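Local atomic coordinates of mevalonate 3-kinase (Thermoplasma acidophilum, PDB entry 4RKS), a protein that phosphorylates (R)-mevalonate at its 3-hydroxyl with ATP, a step of the alternative mevalonate route to isoprenoids in extreme acidophiles. Residues A[36-41]-A[51-56]; A[164-169]-A[179-184]; A[232-237]-A[244-249]; A[197-202]-A[296-301]; A[63-68]-A[120-125]. All blocks are in the same frame, centred on the assembly; numbering follows the deposited sequence.

Interaction 1. Residues A[36-41]-A[51-56]; sequences VLLGGI and HTSAGI. With MEV ((R)-mevalonate), chain C.
Backbone hydrogen bonds between Val36 and Ala54 pin the loop after strand 24-34 to strand 53-59 as an antiparallel hydrogen-bonded pair. The two bonds differ in geometry: Ala54 N meets Val36 O at 3.0 Å, on a lone pair in the carbonyl plane, whereas Val36 N comes to Ala54 O from above the carbonyl plane. A third N-H, that of Gly39, runs 3.3 Å to His51 NE2 and is nearly straight (170°), although it lies well out of the imidazole plane.

The other ring nitrogen, His51 ND1, donates 2.8 Å to its neighbour's carbonyl, Thr52 O, which restrains the ring's rotation. A water joins His51 NE2 to Leu37 O, and that carbonyl oxygen also sits at the ring's edge, in plane.

Apolar contact is supplied by Leu38, whose CG stands anti to the backbone N (chi1 178°) and whose CD1 lies over one imidazole face, 4.1 Å from the centroid in a CH-pi contact. Val36 CB packs on Ala54 CB.

Beyond this scaffold, Leu38 N donates 2.8 Å to mevalonate O4 at 175°, and Arg163 also binds the ligand. This is consistent with the contact holding in place the backbone N-H that binds the substrate carboxylate.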
# COMPACT_ATOMS: atom_id res chain seq x y z
N VAL A 36 -3.03 9.61 3.30
CA VAL A 36 -3.66 9.85 4.61
C VAL A 36 -3.48 8.53 5.34
O VAL A 36 -3.98 7.49 4.89
CB VAL A 36 -5.15 10.26 4.51
CG1 VAL A 36 -5.80 10.37 5.92
CG2 VAL A 36 -5.27 11.60 3.77
N LEU A 37 -2.73 8.57 6.43
CA LEU A 37 -2.10 7.39 6.98
C LEU A 37 -3.03 6.61 7.89
O LEU A 37 -3.64 7.20 8.79
CB LEU A 37 -0.82 7.78 7.73
CG LEU A 37 0.22 8.44 6.83
CD1 LEU A 37 1.41 8.96 7.65
CD2 LEU A 37 0.67 7.45 5.78
N LEU A 38 -3.10 5.30 7.69
CA LEU A 38 -3.99 4.46 8.50
C LEU A 38 -3.37 4.01 9.82
O LEU A 38 -2.25 3.50 9.86
CB LEU A 38 -4.42 3.23 7.70
CG LEU A 38 -5.32 2.28 8.50
CD1 LEU A 38 -6.66 2.95 8.75
CD2 LEU A 38 -5.48 0.97 7.73
N GLY A 39 -4.12 4.18 10.90
CA GLY A 39 -3.76 3.59 12.17
C GLY A 39 -5.01 3.08 12.84
O GLY A 39 -5.91 3.86 13.18
N GLY A 40 -5.08 1.76 13.04
CA GLY A 40 -6.20 1.16 13.73
C GLY A 40 -7.00 0.23 12.84
O GLY A 40 -7.42 0.60 11.74
N ILE A 41 -7.23 -0.98 13.35
CA ILE A 41 -7.97 -2.01 12.63
C ILE A 41 -9.12 -2.50 13.53
O ILE A 41 -8.93 -2.73 14.73
CB ILE A 41 -6.99 -3.15 12.21
CG1 ILE A 41 -6.84 -3.20 10.69
CG2 ILE A 41 -7.40 -4.50 12.76
CD1 ILE A 41 -6.29 -1.94 10.12
N HIS A 51 -10.67 3.86 10.40
CA HIS A 51 -11.00 5.19 9.91
C HIS A 51 -10.58 5.38 8.46
O HIS A 51 -9.93 4.51 7.87
CB HIS A 51 -10.34 6.25 10.80
CG HIS A 51 -8.85 6.32 10.69
ND1 HIS A 51 -8.20 6.92 9.63
CD2 HIS A 51 -7.87 5.89 11.54
CE1 HIS A 51 -6.89 6.85 9.82
NE2 HIS A 51 -6.66 6.23 10.96
N THR A 52 -10.97 6.51 7.88
CA THR A 52 -10.70 6.80 6.47
C THR A 52 -9.21 7.05 6.19
O THR A 52 -8.54 7.71 6.98
CB THR A 52 -11.52 8.02 6.00
OG1 THR A 52 -12.91 7.69 6.07
CG2 THR A 52 -11.16 8.44 4.58
N SER A 53 -8.69 6.50 5.10
CA SER A 53 -7.29 6.71 4.72
C SER A 53 -7.20 6.93 3.22
O SER A 53 -8.19 6.81 2.51
CB SER A 53 -6.43 5.51 5.14
OG SER A 53 -6.96 4.30 4.63
N ALA A 54 -6.00 7.27 2.74
CA ALA A 54 -5.76 7.45 1.31
C ALA A 54 -4.35 6.96 0.94
O ALA A 54 -3.46 6.90 1.78
CB ALA A 54 -5.94 8.94 0.91
N GLY A 55 -4.15 6.61 -0.32
CA GLY A 55 -2.85 6.12 -0.72
C GLY A 55 -2.59 6.14 -2.21
O GLY A 55 -3.49 6.41 -3.01
N ILE A 56 -1.34 5.84 -2.58
CA ILE A 56 -0.93 5.71 -3.98
C ILE A 56 -0.26 4.36 -4.20
O ILE A 56 0.39 3.85 -3.29
CB ILE A 56 0.09 6.79 -4.40
CG1 ILE A 56 1.15 6.92 -3.30
CG2 ILE A 56 -0.57 8.10 -4.72
CD1 ILE A 56 2.27 7.90 -3.63
C8 MEV C . -1.13 0.70 6.59
O8 MEV C . -1.80 -0.48 6.98
C2 MEV C . -0.26 1.14 7.74
C3 MEV C . 0.81 2.18 7.45
O7 MEV C . 1.58 1.87 6.32
C4 MEV C . 0.19 3.55 7.25
C5 MEV C . -0.31 3.79 5.83
O3 MEV C . 0.40 3.50 4.82
O4 MEV C . -1.46 4.25 5.66
C6 MEV C . 1.72 2.22 8.66
O HOH W 1 -4.07 7.61 11.64

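Interaction 2. Residues A[164-169]-A[179-184]; sequences SLFGGL and AYTEKI
Phe166 meets Lys183 and Thr181 where helix 161-166 ends and the chain turns into the antiparallel hairpin of strands 169-174 and 179-185, part of the N-terminal domain of this GHMP kinase. The aliphatic part of the lysine does the touching: Lys183 CG lies 3.6 Å from Phe166 CB, and Lys183 CD lies 3.6 Å from Phe166 CD1. The two side chains cross at about a right angle, and the lysine chain bends at chi2 and chi3 as it passes the root of the ring. Two residues earlier on the strand, Thr181 CG2 approaches Phe166 CD2 at 3.8 Å. This methyl stands anti to its own backbone N, while the hydroxyl turns elsewhere, to Thr172 and Glu151.

In the next shell, Leu165 CG lies over the ring face opposite Thr181 O, and His148 stacks with Phe166, adding helix 147-154 to the setting of the ring. Gly167, the first residue past the helix, has a positive phi of 87°, and Gly168 follows with another; this pair of glycines swings the chain from the helix into Leu169. There the hairpin begins: Leu169 CD2 touches Ile184 CG2 at 4.2 Å, and the backbone bond from Ile184 N to Leu169 O measures 2.9 Å with an N-H...O angle of 164°.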
# COMPACT_ATOMS: atom_id res chain seq x y z
N SER A 164 -3.77 -1.00 -3.88
CA SER A 164 -3.07 -1.67 -4.94
C SER A 164 -4.05 -2.28 -5.95
O SER A 164 -3.72 -2.42 -7.12
CB SER A 164 -2.15 -2.75 -4.36
OG SER A 164 -1.50 -3.45 -5.40
N LEU A 165 -5.26 -2.63 -5.51
CA LEU A 165 -6.24 -3.21 -6.43
C LEU A 165 -6.64 -2.20 -7.51
O LEU A 165 -6.68 -2.52 -8.69
CB LEU A 165 -7.48 -3.70 -5.66
CG LEU A 165 -8.54 -4.42 -6.50
CD1 LEU A 165 -7.97 -5.63 -7.21
CD2 LEU A 165 -9.75 -4.81 -5.65
N PHE A 166 -6.91 -0.96 -7.10
CA PHE A 166 -7.46 0.02 -8.04
C PHE A 166 -6.40 0.92 -8.67
O PHE A 166 -6.54 1.37 -9.81
CB PHE A 166 -8.52 0.86 -7.34
CG PHE A 166 -9.78 0.10 -7.06
CD1 PHE A 166 -10.72 -0.09 -8.05
CD2 PHE A 166 -10.00 -0.46 -5.82
CE1 PHE A 166 -11.89 -0.80 -7.81
CE2 PHE A 166 -11.17 -1.18 -5.56
CZ PHE A 166 -12.11 -1.35 -6.56
N GLY A 167 -5.32 1.15 -7.95
CA GLY A 167 -4.19 1.86 -8.53
C GLY A 167 -4.30 3.37 -8.40
O GLY A 167 -5.28 3.89 -7.89
N GLY A 168 -3.28 4.07 -8.89
CA GLY A 168 -3.28 5.53 -8.80
C GLY A 168 -3.44 6.06 -7.38
O GLY A 168 -2.94 5.47 -6.41
N LEU A 169 -4.12 7.19 -7.26
CA LEU A 169 -4.44 7.75 -5.96
C LEU A 169 -5.84 7.30 -5.58
O LEU A 169 -6.77 7.46 -6.37
CB LEU A 169 -4.38 9.28 -5.98
CG LEU A 169 -4.89 10.03 -4.75
CD1 LEU A 169 -4.02 9.70 -3.54
CD2 LEU A 169 -4.93 11.55 -5.02
N ALA A 179 -16.08 -0.40 4.68
CA ALA A 179 -15.03 0.36 4.01
C ALA A 179 -15.19 0.27 2.50
O ALA A 179 -15.60 -0.77 1.94
CB ALA A 179 -13.64 -0.12 4.44
N TYR A 180 -14.86 1.37 1.82
CA TYR A 180 -15.04 1.44 0.38
C TYR A 180 -13.93 2.28 -0.29
O TYR A 180 -13.72 3.44 0.06
CB TYR A 180 -16.43 2.01 0.07
CG TYR A 180 -16.76 2.03 -1.41
CD1 TYR A 180 -16.42 3.13 -2.20
CD2 TYR A 180 -17.39 0.95 -2.01
CE1 TYR A 180 -16.71 3.14 -3.56
CE2 TYR A 180 -17.69 0.95 -3.37
CZ TYR A 180 -17.34 2.05 -4.14
OH TYR A 180 -17.63 2.07 -5.49
N THR A 181 -13.23 1.69 -1.26
CA THR A 181 -12.10 2.35 -1.91
C THR A 181 -12.53 2.97 -3.25
O THR A 181 -13.14 2.32 -4.09
CB THR A 181 -10.93 1.39 -2.16
OG1 THR A 181 -10.40 0.94 -0.91
CG2 THR A 181 -9.81 2.08 -2.97
N GLU A 182 -12.19 4.24 -3.42
CA GLU A 182 -12.57 5.00 -4.61
C GLU A 182 -11.32 5.52 -5.33
O GLU A 182 -10.40 6.04 -4.68
CB GLU A 182 -13.49 6.17 -4.19
CG GLU A 182 -13.67 7.27 -5.24
CD GLU A 182 -14.50 8.47 -4.75
OE1 GLU A 182 -14.66 8.67 -3.52
OE2 GLU A 182 -14.97 9.23 -5.62
N LYS A 183 -11.30 5.41 -6.65
CA LYS A 183 -10.21 5.97 -7.46
C LYS A 183 -10.40 7.46 -7.62
O LYS A 183 -11.45 7.90 -8.08
CB LYS A 183 -10.15 5.31 -8.83
CG LYS A 183 -9.72 3.87 -8.79
CD LYS A 183 -10.46 3.03 -9.84
CE LYS A 183 -9.99 3.38 -11.24
NZ LYS A 183 -10.54 2.42 -12.24
N ILE A 184 -9.38 8.24 -7.26
CA ILE A 184 -9.49 9.69 -7.22
C ILE A 184 -8.73 10.37 -8.36
O ILE A 184 -9.22 11.34 -8.95
CB ILE A 184 -8.98 10.23 -5.85
CG1 ILE A 184 -9.80 9.63 -4.71
CG2 ILE A 184 -9.06 11.71 -5.80
CD1 ILE A 184 -11.28 10.00 -4.75

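Interaction 3. Residues A[232-237]-A[244-249]; sequences HMIKEY and KGIFDL
Tyr237 lays its ring over Gly245, a bump set on the hollow that a residue without a side chain makes in the facing helix. Gly245 CA sits 4.1 Å from the ring centroid and only 8° off its normal, a CH-pi contact over the face, and Gly245 C lies above the ring nearer its rim. The ring can lie flat here because the glycine presents bare backbone.

At the base of the same side chain, Tyr237 CB packs 3.6 Å from Ile246 CG1. Leu249, one helical turn beyond Gly245, supplies the bump from the other side. With CG anti to its backbone N (chi1 -176°), it divides its two methyls between different neighbours. Leu249 CD1 presses on Met233 CB at 3.6 Å and also meets the methionine's CE, brought round by the bend at chi3; this same methyl stands at the edge of the tyrosine ring. Leu249 CD2 turns to Ile234 CD1, 4.0 Å away. Ile234 and Ile246 complete the seam, crossing at about a right angle with Ile234 CG2 against Ile246 CG1.

No direct hydrogen bond joins the segments, though a water bonded to Tyr237 OH lies so close to Gly245 O that this second link is doubtful. The axes of segments 232-237 and 244-249 pass 9.2 Å apart at 162°, as parts of the antiparallel pair of helices 220-238 and 243-262. Its inner side, through Ile234 and Ile246, rests on Leu169 of strand 169-174, while Ile234 also touches Val36.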
# COMPACT_ATOMS: atom_id res chain seq x y z
N HIS A 232 -11.26 14.35 2.30
CA HIS A 232 -12.14 15.26 1.57
C HIS A 232 -11.32 16.38 0.92
O HIS A 232 -11.60 16.77 -0.21
CB HIS A 232 -13.22 15.85 2.49
CG HIS A 232 -14.44 14.98 2.62
ND1 HIS A 232 -14.86 14.45 3.83
CD2 HIS A 232 -15.32 14.53 1.69
CE1 HIS A 232 -15.95 13.73 3.64
NE2 HIS A 232 -16.25 13.76 2.35
N MET A 233 -10.31 16.88 1.62
CA MET A 233 -9.45 17.90 1.06
C MET A 233 -8.71 17.37 -0.16
O MET A 233 -8.50 18.10 -1.12
CB MET A 233 -8.49 18.44 2.11
CG MET A 233 -9.20 19.17 3.24
SD MET A 233 -8.10 19.71 4.57
CE MET A 233 -7.03 20.83 3.68
N ILE A 234 -8.33 16.10 -0.13
CA ILE A 234 -7.65 15.50 -1.28
C ILE A 234 -8.61 15.35 -2.47
O ILE A 234 -8.24 15.67 -3.60
CB ILE A 234 -7.02 14.15 -0.91
CG1 ILE A 234 -5.81 14.41 -0.00
CG2 ILE A 234 -6.60 13.36 -2.16
CD1 ILE A 234 -5.25 13.18 0.62
N LYS A 235 -9.84 14.90 -2.21
CA LYS A 235 -10.83 14.76 -3.28
C LYS A 235 -11.08 16.11 -3.97
O LYS A 235 -11.27 16.17 -5.18
CB LYS A 235 -12.15 14.17 -2.76
CG LYS A 235 -13.08 13.63 -3.87
CD LYS A 235 -14.21 12.73 -3.33
CE LYS A 235 -15.15 12.32 -4.47
NZ LYS A 235 -16.15 11.30 -4.05
N GLU A 236 -11.05 17.19 -3.19
CA GLU A 236 -11.19 18.55 -3.72
C GLU A 236 -9.98 19.00 -4.55
O GLU A 236 -10.14 19.57 -5.63
CB GLU A 236 -11.39 19.53 -2.57
CG GLU A 236 -12.68 19.32 -1.79
CD GLU A 236 -13.93 19.60 -2.62
OE1 GLU A 236 -13.94 20.62 -3.35
OE2 GLU A 236 -14.88 18.80 -2.54
N TYR A 237 -8.78 18.77 -4.03
CA TYR A 237 -7.58 19.10 -4.80
C TYR A 237 -7.59 18.39 -6.16
O TYR A 237 -7.10 18.92 -7.16
CB TYR A 237 -6.32 18.70 -4.03
CG TYR A 237 -5.94 19.63 -2.90
CD1 TYR A 237 -5.96 21.00 -3.08
CD2 TYR A 237 -5.55 19.12 -1.67
CE1 TYR A 237 -5.60 21.86 -2.04
CE2 TYR A 237 -5.19 19.97 -0.62
CZ TYR A 237 -5.22 21.34 -0.81
OH TYR A 237 -4.87 22.18 0.22
N LYS A 244 0.62 19.25 -6.01
CA LYS A 244 1.40 19.81 -4.91
C LYS A 244 0.58 19.92 -3.62
O LYS A 244 1.09 19.64 -2.54
CB LYS A 244 1.97 21.17 -5.29
CG LYS A 244 3.18 21.07 -6.23
CD LYS A 244 3.83 22.44 -6.41
CE LYS A 244 5.07 22.37 -7.28
NZ LYS A 244 4.73 22.01 -8.68
N GLY A 245 -0.68 20.30 -3.74
CA GLY A 245 -1.53 20.43 -2.56
C GLY A 245 -1.73 19.08 -1.89
O GLY A 245 -1.69 18.96 -0.67
N ILE A 246 -1.93 18.06 -2.70
CA ILE A 246 -2.14 16.72 -2.18
C ILE A 246 -0.90 16.27 -1.40
O ILE A 246 -1.02 15.75 -0.29
CB ILE A 246 -2.50 15.74 -3.33
CG1 ILE A 246 -3.93 16.01 -3.80
CG2 ILE A 246 -2.39 14.29 -2.88
CD1 ILE A 246 -4.26 15.40 -5.18
N PHE A 247 0.29 16.50 -1.96
CA PHE A 247 1.50 16.02 -1.29
C PHE A 247 1.88 16.89 -0.10
O PHE A 247 2.29 16.36 0.94
CB PHE A 247 2.67 15.94 -2.27
CG PHE A 247 2.66 14.69 -3.13
CD1 PHE A 247 2.75 13.44 -2.55
CD2 PHE A 247 2.60 14.78 -4.51
CE1 PHE A 247 2.75 12.29 -3.33
CE2 PHE A 247 2.60 13.63 -5.31
CZ PHE A 247 2.68 12.39 -4.71
N ASP A 248 1.70 18.20 -0.22
CA ASP A 248 1.82 19.09 0.94
C ASP A 248 0.98 18.60 2.12
O ASP A 248 1.43 18.59 3.26
CB ASP A 248 1.38 20.52 0.61
CG ASP A 248 2.35 21.25 -0.28
OD1 ASP A 248 3.49 20.78 -0.49
OD2 ASP A 248 1.96 22.33 -0.78
N LEU A 249 -0.26 18.21 1.83
CA LEU A 249 -1.16 17.72 2.87
C LEU A 249 -0.70 16.37 3.43
O LEU A 249 -0.79 16.13 4.64
CB LEU A 249 -2.59 17.62 2.33
CG LEU A 249 -3.74 17.22 3.26
CD1 LEU A 249 -5.05 17.74 2.73
CD2 LEU A 249 -3.85 15.70 3.36
O HOH W 2 -2.09 21.00 0.76

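Interaction 4. Residues A[197-202]-A[296-301]; sequences AFAFDY and GSNVYV
Phe198, Phe200, Val299 and Val301 make the apolar centre on one face of the sheet, the aromatic side chains of one strand packing against the valines of the other. Phe198 CE1 touches Val301 CG2 at 3.8 Å, and Phe200 CE1 touches Val299 CG2 at 3.9 Å. Both phenylalanines hold CG anti to the carbonyl carbon (chi1 -64° and -63°), a shared setting that places a carbonyl oxygen in plane at the edge of each ring: Val299 O for Phe198 and Ser297 O for Phe200. On the opposite face of the sheet, Ala197 CB packs 3.8 Å from Tyr300 CD1.

Backbone bonds then tie the antiparallel pair together. Phe198 N reaches Val299 O at 2.8 Å and Val299 N returns to Phe198 O at 2.9 Å. Phe200 N adds a further bond, to Ser297 O, at 2.9 Å.

At the polar edge Ser297, centre of an inverse gamma turn, donates through OG to Tyr202 O at 2.8 Å, approaching from above the carbonyl plane. Its side chain lies near ATP-binding Arg204.

Strand 193-199 is flanked by strand 321-327 on its other side, and strand 298-304 by strand 289-292; helix 271-283 covers the phenylalanine face through Leu276.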
# COMPACT_ATOMS: atom_id res chain seq x y z
N ALA A 197 12.72 7.73 -2.93
CA ALA A 197 12.63 7.03 -1.66
C ALA A 197 14.01 6.88 -1.01
O ALA A 197 14.96 6.37 -1.63
CB ALA A 197 11.98 5.66 -1.85
N PHE A 198 14.12 7.33 0.23
CA PHE A 198 15.34 7.16 1.00
C PHE A 198 15.13 6.07 2.04
O PHE A 198 14.40 6.27 3.01
CB PHE A 198 15.75 8.47 1.66
CG PHE A 198 16.09 9.56 0.68
CD1 PHE A 198 15.10 10.35 0.12
CD2 PHE A 198 17.41 9.80 0.31
CE1 PHE A 198 15.41 11.35 -0.78
CE2 PHE A 198 17.72 10.79 -0.60
CZ PHE A 198 16.72 11.57 -1.14
N ALA A 199 15.79 4.93 1.82
CA ALA A 199 15.64 3.77 2.70
C ALA A 199 16.75 3.69 3.76
O ALA A 199 17.92 3.56 3.43
CB ALA A 199 15.63 2.50 1.85
N PHE A 200 16.37 3.76 5.04
CA PHE A 200 17.33 3.70 6.14
C PHE A 200 17.34 2.30 6.76
O PHE A 200 16.36 1.56 6.64
CB PHE A 200 17.01 4.76 7.20
CG PHE A 200 17.10 6.17 6.70
CD1 PHE A 200 16.06 6.72 5.97
CD2 PHE A 200 18.21 6.95 6.97
CE1 PHE A 200 16.14 8.02 5.50
CE2 PHE A 200 18.30 8.25 6.51
CZ PHE A 200 17.26 8.79 5.78
N ASP A 201 18.42 1.92 7.44
CA ASP A 201 18.55 0.53 7.87
C ASP A 201 18.02 0.23 9.28
O ASP A 201 18.15 -0.90 9.75
CB ASP A 201 20.01 0.07 7.77
CG ASP A 201 20.97 0.97 8.52
OD1 ASP A 201 22.14 1.07 8.10
OD2 ASP A 201 20.56 1.58 9.54
N TYR A 202 17.46 1.23 9.96
CA TYR A 202 16.84 1.01 11.27
C TYR A 202 15.80 -0.09 11.22
O TYR A 202 15.00 -0.16 10.28
CB TYR A 202 16.18 2.29 11.79
CG TYR A 202 17.10 3.47 11.90
CD1 TYR A 202 17.94 3.62 13.00
CD2 TYR A 202 17.11 4.45 10.93
CE1 TYR A 202 18.77 4.71 13.12
CE2 TYR A 202 17.94 5.55 11.04
CZ TYR A 202 18.77 5.68 12.13
OH TYR A 202 19.59 6.78 12.23
N GLY A 296 7.52 2.06 7.88
CA GLY A 296 8.87 1.56 7.80
C GLY A 296 9.91 2.66 7.90
O GLY A 296 9.58 3.83 8.06
N SER A 297 11.17 2.28 7.82
CA SER A 297 12.26 3.24 7.97
C SER A 297 12.59 3.92 6.65
O SER A 297 13.75 4.00 6.25
CB SER A 297 13.50 2.54 8.54
OG SER A 297 13.18 1.90 9.76
N ASN A 298 11.56 4.41 5.97
CA ASN A 298 11.76 5.08 4.70
C ASN A 298 11.24 6.51 4.73
O ASN A 298 10.28 6.82 5.44
CB ASN A 298 11.09 4.29 3.58
CG ASN A 298 11.49 2.83 3.59
OD1 ASN A 298 12.62 2.49 3.27
ND2 ASN A 298 10.55 1.96 3.97
N VAL A 299 11.92 7.38 3.99
CA VAL A 299 11.42 8.73 3.77
C VAL A 299 11.16 8.91 2.28
O VAL A 299 12.08 8.83 1.46
CB VAL A 299 12.41 9.81 4.25
CG1 VAL A 299 11.90 11.20 3.89
CG2 VAL A 299 12.65 9.67 5.74
N TYR A 300 9.89 9.14 1.96
CA TYR A 300 9.43 9.25 0.57
C TYR A 300 9.29 10.71 0.18
O TYR A 300 8.51 11.44 0.77
CB TYR A 300 8.08 8.55 0.39
CG TYR A 300 8.08 7.08 0.71
CD1 TYR A 300 8.60 6.16 -0.20
CD2 TYR A 300 7.53 6.61 1.89
CE1 TYR A 300 8.58 4.81 0.08
CE2 TYR A 300 7.50 5.26 2.17
CZ TYR A 300 8.03 4.37 1.26
OH TYR A 300 8.01 3.03 1.53
N VAL A 301 10.06 11.15 -0.81
CA VAL A 301 10.06 12.57 -1.17
C VAL A 301 9.48 12.82 -2.56
O VAL A 301 10.08 12.45 -3.58
CB VAL A 301 11.48 13.16 -1.08
CG1 VAL A 301 11.43 14.66 -1.26
CG2 VAL A 301 12.09 12.83 0.26

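Interaction 5. Residues A[63-68]-A[120-125]; sequences GSIRSE and FGILSG
Arg66 spreads its guanidinium flat over the ring of Phe120, a cation-pi stack with centres 4.0 Å apart and planes at 12°. It lies beside an antiparallel hydrogen-bonded pair where strands 66-73 and 113-120 meet, in the N-terminal domain. Arg66 NH2 stands over the middle of the ring, while Arg66 NH1 reaches back to Phe120 CG at 3.6 Å.

The guanidinium is held flat by partners near its own plane. Arg66 NH1 donates 2.8 Å to Ser64 O, and Glu68 OE2 accepts from both Arg66 NE (2.8 Å) and Arg66 NH2 (3.0 Å), a side-on salt bridge to one oxygen entered from above the carboxylate plane. Arg66 sets CG between its backbone N and carbonyl carbon (chi1 71°) and extends from there to NE, which carries the charge across to Phe120.

On the backbone pair's other face, Ile65 CG2 meets Ile122 CG2 at 4.0 Å. From Phe120 the chain continues through Gly121 into the loop that holds ATP-binding Ser124 and Gly125.

Under the stack, the backbone pair is closed by Arg66 N to Phe120 O at 3.1 Å and by Phe120 N to Arg66 O at 2.9 Å, the latter nearly along the C=O axis.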
# COMPACT_ATOMS: atom_id res chain seq x y z
N GLY A 63 8.67 -0.49 -13.96
CA GLY A 63 7.60 -1.33 -13.46
C GLY A 63 8.11 -2.60 -12.79
O GLY A 63 7.36 -3.55 -12.58
N SER A 64 9.41 -2.62 -12.46
CA SER A 64 10.04 -3.80 -11.92
C SER A 64 9.78 -4.05 -10.43
O SER A 64 9.94 -5.18 -9.96
CB SER A 64 11.56 -3.75 -12.16
OG SER A 64 12.26 -3.17 -11.06
N ILE A 65 9.43 -3.01 -9.67
CA ILE A 65 9.02 -3.19 -8.28
C ILE A 65 7.56 -3.66 -8.27
O ILE A 65 6.65 -2.93 -8.67
CB ILE A 65 9.18 -1.91 -7.44
CG1 ILE A 65 10.63 -1.39 -7.51
CG2 ILE A 65 8.81 -2.16 -5.99
CD1 ILE A 65 10.87 -0.23 -6.59
N ARG A 66 7.35 -4.90 -7.82
CA ARG A 66 6.06 -5.55 -8.03
C ARG A 66 5.92 -6.84 -7.24
O ARG A 66 6.93 -7.39 -6.76
CB ARG A 66 5.86 -5.86 -9.50
CG ARG A 66 6.77 -6.99 -9.97
CD ARG A 66 6.98 -6.91 -11.47
NE ARG A 66 7.59 -8.10 -12.03
CZ ARG A 66 8.90 -8.35 -12.05
NH1 ARG A 66 9.76 -7.49 -11.52
NH2 ARG A 66 9.35 -9.47 -12.61
N SER A 67 4.68 -7.33 -7.13
CA SER A 67 4.42 -8.69 -6.64
C SER A 67 3.75 -9.54 -7.73
O SER A 67 2.73 -9.15 -8.30
CB SER A 67 3.55 -8.64 -5.39
OG SER A 67 3.44 -9.93 -4.81
N GLU A 68 4.33 -10.71 -8.02
CA GLU A 68 3.75 -11.65 -9.00
C GLU A 68 3.18 -12.90 -8.34
O GLU A 68 3.82 -13.53 -7.48
CB GLU A 68 4.78 -12.06 -10.05
CG GLU A 68 5.34 -10.90 -10.87
CD GLU A 68 6.26 -11.39 -11.97
OE1 GLU A 68 6.68 -12.57 -11.93
OE2 GLU A 68 6.55 -10.58 -12.88
N PHE A 120 9.40 -8.60 -5.94
CA PHE A 120 10.62 -8.01 -6.50
C PHE A 120 10.76 -6.57 -6.06
O PHE A 120 9.88 -5.77 -6.31
CB PHE A 120 10.59 -8.08 -8.03
CG PHE A 120 10.36 -9.45 -8.57
CD1 PHE A 120 9.08 -9.98 -8.65
CD2 PHE A 120 11.43 -10.23 -9.01
CE1 PHE A 120 8.86 -11.26 -9.14
CE2 PHE A 120 11.22 -11.50 -9.51
CZ PHE A 120 9.93 -12.02 -9.57
N GLY A 121 11.86 -6.24 -5.39
CA GLY A 121 12.10 -4.86 -5.00
C GLY A 121 11.26 -4.49 -3.80
O GLY A 121 11.15 -3.31 -3.45
N ILE A 122 10.64 -5.50 -3.20
CA ILE A 122 10.01 -5.42 -1.89
C ILE A 122 10.28 -6.74 -1.15
O ILE A 122 10.61 -7.74 -1.78
CB ILE A 122 8.49 -5.14 -1.98
CG1 ILE A 122 7.81 -6.13 -2.93
CG2 ILE A 122 8.22 -3.71 -2.40
CD1 ILE A 122 6.36 -5.76 -3.26
N LEU A 123 10.13 -6.73 0.18
CA LEU A 123 10.47 -7.90 1.00
C LEU A 123 9.55 -9.10 0.73
O LEU A 123 8.34 -8.95 0.53
CB LEU A 123 10.42 -7.54 2.49
N SER A 124 10.14 -10.29 0.69
CA SER A 124 9.39 -11.54 0.54
C SER A 124 8.25 -11.65 1.56
O SER A 124 8.42 -11.27 2.72
CB SER A 124 10.34 -12.74 0.67
OG SER A 124 9.64 -13.97 0.63
N GLY A 125 7.09 -12.15 1.13
CA GLY A 125 5.97 -12.35 2.03
C GLY A 125 4.68 -11.64 1.63
O GLY A 125 4.54 -11.16 0.50

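How the interactions relate
Interactions 1, 3 and 4 are buried, interaction 2 is partly so, and interaction 5 lies at the surface, where a charged stack and salt bridge dominate over a small aliphatic contact. Interaction 1 is the one that touches mevalonate, while interaction 5 includes part of the ATP site. Interactions 1, 2 and 3 form a continuous cluster: Leu169 packs beside Gly55 and Ile56 on one side and against Ile234 and Ile246 on another, and a Glu182-Lys235 salt bridge ties the N-terminal hairpin to the C-terminal helices. Interaction 3, purely apolar apart from its water, is nested within the chain segment closed by the strand pairing of interaction 4.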